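Local coordinates for protein putative leucoanthocyanidin reductase 1 (Vitis vinifera, PDB 3I6I) that probably reduces leucoanthocyanidins to flavan-3-ols such as catechin, using NADPH bound in a Rossmann-fold pocket as the hydride donor, at residues E119-N125 against K140-R144; K217-P223 against P290-T296. One frame throughout, in Å; residues are numbered along the deposited sequence.

Contact 1. Residues E119-N125 against K140-R144; sequences EFGHDVN and KRRVR. With NDP (NADPH dihydro-nicotinamide-adenine-dinucleotide phosphate), chain B; ACY (acetic acid), chain C.
At the nicotinamide-ribose end of the NADPH pocket, the loop E119-N125 meets helix 133-149 through K140, R141 and R144. K140 is extended beyond CG, which carries it past V124 CG1 to the cofactor. There its NZ donates to both ribose hydroxyl oxygens of NADPH, O3D at 2.8 Å and O2D at 3.1 Å, and more weakly to the backbone oxygens of E119 and S118. One helical turn on, R144 grips the E119 carboxylate side-on: NE reaches OE2 at 2.8 Å and NH2 reaches OE1 at 2.9 Å. Both bonds are nearly straight and lie in the guanidinium plane, but the two planes are 48° apart and each oxygen is met from above the carboxylate. The bend of E119 at chi2 (-85°) helps bring its acid group to this edge. V124 CG2 covers one guanidinium face, 3.4 Å from R144 NE, while D123 OD1 adds a longer salt bridge to NH1; D123 OD2 pairs with R126. With a methionine in place of R144, both N-H donors are gone, and the buried E119 carboxylate would probably be left without its countercharge and freer to turn. R141 NE (2.7 Å) and NH2 both donate to V124 O, the NH2 bond being the more bent. A helix lysine holding the ribose diol is characteristic of the cofactor site of short-chain dehydrogenase/reductase-type Rossmann folds.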
# COMPACT_ATOMS: atom_id res chain seq x y z
N GLU A 119 -2.72 3.08 -4.37
CA GLU A 119 -3.49 1.85 -4.20
C GLU A 119 -2.95 1.16 -2.92
O GLU A 119 -3.28 1.56 -1.80
CB GLU A 119 -3.38 0.99 -5.48
CG GLU A 119 -4.11 1.59 -6.71
CD GLU A 119 -5.58 1.24 -6.76
OE1 GLU A 119 -5.97 0.22 -6.12
OE2 GLU A 119 -6.36 1.98 -7.40
N PHE A 120 -2.04 0.19 -3.08
CA PHE A 120 -1.27 -0.40 -1.99
C PHE A 120 -2.12 -1.09 -0.96
O PHE A 120 -1.77 -1.09 0.21
CB PHE A 120 -0.26 0.61 -1.37
CG PHE A 120 0.71 1.13 -2.40
CD1 PHE A 120 0.49 2.34 -3.01
CD2 PHE A 120 1.79 0.34 -2.83
CE1 PHE A 120 1.35 2.79 -4.01
CE2 PHE A 120 2.64 0.79 -3.84
CZ PHE A 120 2.41 2.01 -4.45
N GLY A 121 -3.22 -1.70 -1.39
CA GLY A 121 -3.99 -2.56 -0.49
C GLY A 121 -4.80 -3.58 -1.29
O GLY A 121 -4.22 -4.45 -1.96
N HIS A 122 -6.13 -3.48 -1.24
CA HIS A 122 -7.00 -4.47 -1.89
C HIS A 122 -7.34 -4.12 -3.31
O HIS A 122 -6.98 -3.02 -3.83
CB HIS A 122 -8.28 -4.67 -1.06
CG HIS A 122 -8.01 -4.96 0.37
ND1 HIS A 122 -8.89 -4.63 1.39
CD2 HIS A 122 -6.95 -5.57 0.97
CE1 HIS A 122 -8.38 -5.02 2.54
NE2 HIS A 122 -7.20 -5.59 2.31
N ASP A 123 -8.06 -5.01 -3.98
CA ASP A 123 -8.49 -4.66 -5.36
C ASP A 123 -9.80 -3.89 -5.21
O ASP A 123 -10.83 -4.47 -4.90
CB ASP A 123 -8.71 -5.93 -6.19
CG ASP A 123 -9.18 -5.61 -7.61
OD1 ASP A 123 -9.80 -4.55 -7.83
OD2 ASP A 123 -8.92 -6.42 -8.52
N VAL A 124 -9.72 -2.57 -5.32
CA VAL A 124 -10.86 -1.73 -5.00
C VAL A 124 -12.04 -1.96 -5.93
O VAL A 124 -13.19 -1.62 -5.61
CB VAL A 124 -10.47 -0.24 -4.97
CG1 VAL A 124 -9.29 -0.02 -4.02
CG2 VAL A 124 -10.14 0.28 -6.37
N ASN A 125 -11.77 -2.52 -7.12
CA ASN A 125 -12.85 -2.90 -8.02
C ASN A 125 -13.55 -4.21 -7.76
O ASN A 125 -14.64 -4.42 -8.29
CB ASN A 125 -12.43 -2.76 -9.51
CG ASN A 125 -12.71 -1.35 -10.04
OD1 ASN A 125 -11.98 -0.82 -10.89
ND2 ASN A 125 -13.76 -0.73 -9.53
N LYS A 140 -10.82 5.92 -4.75
CA LYS A 140 -9.80 5.19 -5.51
C LYS A 140 -10.32 4.73 -6.88
O LYS A 140 -9.60 4.80 -7.89
CB LYS A 140 -9.22 4.06 -4.68
CG LYS A 140 -8.38 4.54 -3.49
CD LYS A 140 -7.64 3.40 -2.79
CE LYS A 140 -6.78 3.94 -1.64
NZ LYS A 140 -5.75 2.92 -1.22
N ARG A 141 -11.58 4.30 -6.94
CA ARG A 141 -12.20 3.86 -8.18
C ARG A 141 -12.36 5.02 -9.15
O ARG A 141 -12.17 4.85 -10.35
CB ARG A 141 -13.59 3.29 -7.92
CG ARG A 141 -13.58 1.94 -7.22
CD ARG A 141 -14.95 1.57 -6.84
NE ARG A 141 -15.01 0.40 -6.00
CZ ARG A 141 -16.05 0.06 -5.25
NH1 ARG A 141 -17.16 0.77 -5.26
NH2 ARG A 141 -15.99 -1.02 -4.51
N ARG A 142 -12.69 6.19 -8.60
CA ARG A 142 -12.85 7.42 -9.40
C ARG A 142 -11.49 7.80 -9.99
O ARG A 142 -11.38 8.16 -11.16
CB ARG A 142 -13.46 8.52 -8.52
CG ARG A 142 -14.06 9.69 -9.30
CD ARG A 142 -13.15 10.79 -9.41
NE ARG A 142 -13.79 12.01 -9.93
CZ ARG A 142 -13.86 12.38 -11.22
NH1 ARG A 142 -13.39 11.60 -12.21
NH2 ARG A 142 -14.43 13.55 -11.52
N VAL A 143 -10.43 7.69 -9.22
CA VAL A 143 -9.10 7.94 -9.75
C VAL A 143 -8.74 6.93 -10.86
O VAL A 143 -8.23 7.32 -11.90
CB VAL A 143 -8.05 7.97 -8.67
CG1 VAL A 143 -6.64 7.96 -9.25
CG2 VAL A 143 -8.29 9.19 -7.73
N ARG A 144 -9.09 5.67 -10.68
CA ARG A 144 -8.77 4.66 -11.72
C ARG A 144 -9.53 4.98 -13.01
O ARG A 144 -8.96 4.88 -14.11
CB ARG A 144 -9.18 3.27 -11.28
CG ARG A 144 -8.37 2.57 -10.23
CD ARG A 144 -8.83 1.15 -10.07
NE ARG A 144 -8.04 0.42 -9.09
CZ ARG A 144 -8.01 -0.92 -8.98
NH1 ARG A 144 -8.75 -1.70 -9.76
NH2 ARG A 144 -7.27 -1.49 -8.06
PA NDP B . 0.76 8.59 4.81
O1A NDP B . -0.25 9.51 5.44
O2A NDP B . 1.77 7.76 5.81
O5B NDP B . 1.74 9.28 3.74
C5B NDP B . 1.20 10.13 2.76
C4B NDP B . 2.27 10.84 2.02
O4B NDP B . 1.50 11.62 1.03
C3B NDP B . 3.02 11.87 2.91
O3B NDP B . 4.41 12.01 2.51
C2B NDP B . 2.27 13.17 2.63
O2B NDP B . 3.14 14.29 2.82
C1B NDP B . 2.00 13.00 1.13
N9A NDP B . 0.97 13.87 0.56
C8A NDP B . -0.31 13.90 0.93
N7A NDP B . -0.96 14.78 0.16
C5A NDP B . -0.09 15.30 -0.71
C6A NDP B . -0.19 16.25 -1.73
N6A NDP B . -1.36 16.83 -2.00
N1A NDP B . 0.91 16.57 -2.44
C2A NDP B . 2.07 15.97 -2.18
N3A NDP B . 2.21 15.05 -1.23
C4A NDP B . 1.14 14.71 -0.47
O3 NDP B . -0.04 7.49 3.96
PN NDP B . 0.03 5.86 4.01
O1N NDP B . 1.34 5.21 3.79
O2N NDP B . -0.78 5.50 5.30
O5D NDP B . -1.04 5.56 2.79
C5D NDP B . -0.58 5.48 1.43
C4D NDP B . -1.49 4.57 0.66
O4D NDP B . -1.19 3.25 1.21
C3D NDP B . -2.96 4.81 0.84
O3D NDP B . -3.63 4.49 -0.38
C2D NDP B . -3.34 3.77 1.89
O2D NDP B . -4.67 3.37 1.63
C1D NDP B . -2.41 2.60 1.56
N1N NDP B . -1.96 1.78 2.74
C2N NDP B . -1.91 0.36 2.68
C3N NDP B . -1.86 -0.35 3.80
C7N NDP B . -1.78 -1.89 3.72
O7N NDP B . -1.71 -2.46 2.63
N7N NDP B . -1.70 -2.53 4.87
C4N NDP B . -1.88 0.36 5.16
C5N NDP B . -1.36 1.79 5.03
C6N NDP B . -1.35 2.41 3.86
P2B NDP B . 2.82 15.34 4.09
O1X NDP B . 3.06 14.64 5.38
O2X NDP B . 3.75 16.59 3.77
O3X NDP B . 1.31 15.78 3.92
C ACY C . -6.72 -0.99 1.68
O ACY C . -5.89 -0.07 1.86
OXT ACY C . -7.23 -1.28 0.56
CH3 ACY C . -7.11 -1.78 2.91
O HOH W 1 -6.60 4.60 -7.52

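Contact 2. Residues K217-P223 against P290-T296; sequences KSVHFRP and PEDVEVT
The H220 ring meets D292 with its edge: NE2 donates to OD1 at 2.9 Å, almost straight and close to the ring plane, although ring and carboxylate planes are 53° apart and the oxygen is met from above its own plane. V293 O lies at the same ring's edge, 3.4 Å from H220 CD2, and F285 makes an edge-to-face pair with it. D292 OD2 is salt-bridged to R126, while OD1 accepts from H220 NE2. The F221 ring has V295 CG2 over one face, at a closeness that is doubtful in the model, and V219 O at its edge. The E294 carboxylate is also flat, set beside R222 by a chain with CG anti to the backbone N (chi1 -164°) and a bend at chi2. Its OE2 accepts R222 N at 2.9 Å and T296 N at 3.0 Å from opposite faces, while OE1 receives T296 OG1 on its syn lone pair. Backbone bonds S218 N to E291 O, V293 N to S218 O, H220 N to V293 O and V295 N to H220 O fix the parallel register. On the sheet face away from H220 and D292, V219 CG2 touches V293 CG2 at 3.8 Å. This is parallel beta pairing at the edge of a three-stranded sheet, the outer strand passing directly into a short helix with E294 as its N-cap.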
# COMPACT_ATOMS: atom_id res chain seq x y z
N LYS A 217 -2.26 -3.29 -15.85
CA LYS A 217 -2.65 -4.44 -15.03
C LYS A 217 -2.79 -4.12 -13.57
O LYS A 217 -2.15 -3.21 -13.06
CB LYS A 217 -1.63 -5.57 -15.07
CG LYS A 217 -1.22 -6.06 -16.41
CD LYS A 217 -2.34 -6.71 -17.13
CE LYS A 217 -1.84 -7.44 -18.40
NZ LYS A 217 -2.10 -6.61 -19.59
N SER A 218 -3.58 -4.95 -12.92
CA SER A 218 -3.59 -5.05 -11.44
C SER A 218 -2.57 -6.10 -11.01
O SER A 218 -2.62 -7.25 -11.52
CB SER A 218 -4.98 -5.41 -10.95
OG SER A 218 -5.90 -4.38 -11.23
N VAL A 219 -1.66 -5.70 -10.12
CA VAL A 219 -0.62 -6.59 -9.60
C VAL A 219 -0.98 -7.02 -8.17
O VAL A 219 -1.02 -6.18 -7.22
CB VAL A 219 0.75 -5.93 -9.60
CG1 VAL A 219 1.78 -6.92 -9.08
CG2 VAL A 219 1.11 -5.45 -11.03
N HIS A 220 -1.22 -8.30 -8.01
CA HIS A 220 -1.70 -8.87 -6.73
C HIS A 220 -0.53 -9.52 -6.00
O HIS A 220 0.26 -10.25 -6.61
CB HIS A 220 -2.83 -9.85 -6.96
CG HIS A 220 -3.98 -9.27 -7.74
ND1 HIS A 220 -4.97 -8.51 -7.14
CD2 HIS A 220 -4.23 -9.25 -9.07
CE1 HIS A 220 -5.81 -8.09 -8.07
NE2 HIS A 220 -5.41 -8.55 -9.25
N PHE A 221 -0.40 -9.26 -4.69
CA PHE A 221 0.66 -9.87 -3.93
C PHE A 221 0.11 -11.07 -3.16
O PHE A 221 -0.53 -10.89 -2.12
CB PHE A 221 1.33 -8.90 -2.94
CG PHE A 221 2.22 -7.84 -3.56
CD1 PHE A 221 1.80 -7.06 -4.63
CD2 PHE A 221 3.45 -7.54 -2.97
CE1 PHE A 221 2.64 -6.09 -5.17
CE2 PHE A 221 4.29 -6.52 -3.48
CZ PHE A 221 3.86 -5.80 -4.59
N ARG A 222 0.40 -12.27 -3.63
CA ARG A 222 -0.10 -13.48 -2.97
C ARG A 222 1.01 -14.46 -2.63
O ARG A 222 0.99 -15.62 -3.11
CB ARG A 222 -1.14 -14.16 -3.83
CG ARG A 222 -2.35 -13.32 -4.12
CD ARG A 222 -3.46 -14.16 -4.68
NE ARG A 222 -4.75 -13.47 -4.65
CZ ARG A 222 -5.90 -13.99 -5.10
NH1 ARG A 222 -5.93 -15.16 -5.72
NH2 ARG A 222 -7.04 -13.31 -4.99
N PRO A 223 1.97 -14.02 -1.78
CA PRO A 223 3.00 -14.95 -1.35
C PRO A 223 2.40 -16.12 -0.53
O PRO A 223 1.83 -15.93 0.57
CB PRO A 223 3.94 -14.07 -0.50
CG PRO A 223 3.02 -13.02 0.07
CD PRO A 223 2.14 -12.72 -1.13
N PRO A 290 -6.86 -11.99 -17.82
CA PRO A 290 -5.86 -11.27 -18.60
C PRO A 290 -5.47 -9.89 -18.08
O PRO A 290 -4.47 -9.37 -18.52
CB PRO A 290 -6.50 -11.16 -19.98
CG PRO A 290 -7.93 -11.20 -19.76
CD PRO A 290 -8.17 -12.00 -18.49
N GLU A 291 -6.22 -9.30 -17.15
CA GLU A 291 -5.86 -8.00 -16.61
C GLU A 291 -5.23 -8.07 -15.22
O GLU A 291 -4.96 -7.05 -14.62
CB GLU A 291 -7.11 -7.09 -16.61
CG GLU A 291 -7.71 -6.90 -18.01
CD GLU A 291 -8.64 -5.69 -18.09
OE1 GLU A 291 -8.17 -4.55 -17.84
OE2 GLU A 291 -9.83 -5.86 -18.42
N ASP A 292 -5.04 -9.29 -14.69
CA ASP A 292 -4.51 -9.50 -13.33
C ASP A 292 -3.21 -10.29 -13.42
O ASP A 292 -3.14 -11.24 -14.19
CB ASP A 292 -5.51 -10.27 -12.47
CG ASP A 292 -6.83 -9.57 -12.35
OD1 ASP A 292 -6.83 -8.49 -11.73
OD2 ASP A 292 -7.83 -10.12 -12.85
N VAL A 293 -2.18 -9.88 -12.69
CA VAL A 293 -0.95 -10.67 -12.58
C VAL A 293 -0.61 -10.83 -11.10
O VAL A 293 -1.10 -10.05 -10.26
CB VAL A 293 0.26 -10.08 -13.38
CG1 VAL A 293 0.04 -10.24 -14.92
CG2 VAL A 293 0.52 -8.60 -13.06
N GLU A 294 0.23 -11.82 -10.79
CA GLU A 294 0.59 -12.06 -9.37
C GLU A 294 2.11 -11.99 -9.19
O GLU A 294 2.87 -12.55 -9.97
CB GLU A 294 0.02 -13.39 -8.95
CG GLU A 294 -0.02 -13.61 -7.44
CD GLU A 294 1.32 -14.06 -6.86
OE1 GLU A 294 1.94 -15.02 -7.39
OE2 GLU A 294 1.78 -13.42 -5.90
N VAL A 295 2.53 -11.27 -8.16
CA VAL A 295 3.94 -10.99 -7.92
C VAL A 295 4.88 -12.17 -7.90
O VAL A 295 5.95 -12.13 -8.51
CB VAL A 295 4.12 -10.19 -6.61
CG1 VAL A 295 5.62 -9.81 -6.42
CG2 VAL A 295 3.29 -9.02 -6.64
N THR A 296 4.52 -13.24 -7.18
CA THR A 296 5.38 -14.39 -7.06
C THR A 296 5.56 -15.17 -8.37
O THR A 296 6.57 -15.81 -8.55
CB THR A 296 5.02 -15.36 -5.92
OG1 THR A 296 3.88 -16.13 -6.27
CG2 THR A 296 4.76 -14.63 -4.66
O HOH W 2 -6.91 -4.46 -13.74
O HOH W 3 3.67 -17.77 -3.71

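Overall arrangement
From the N terminus, the chain leaves strand 114-116 of the five-stranded parallel sheet, runs through 119-125 and enters helix 133-149, where contact 1 closes a short loop. It then passes along strand 155-158 and only later reaches 217-220; contact 2 closes a longer, half-helical excursion to 292-294. The two contacts follow in series, neither enclosing nor crossing the other, with centres about 14 Å apart. They nevertheless touch: D123 OD2 lies 3.6 Å from H220 CE1, and R126 salt-bridges both D123 and D292. Strand 155-158 also joins them, Y156 receiving R144 as a cation-pi partner and bonding the backbone of 217-220. Cofactor loop, helix and three-stranded sheet are thus tied together.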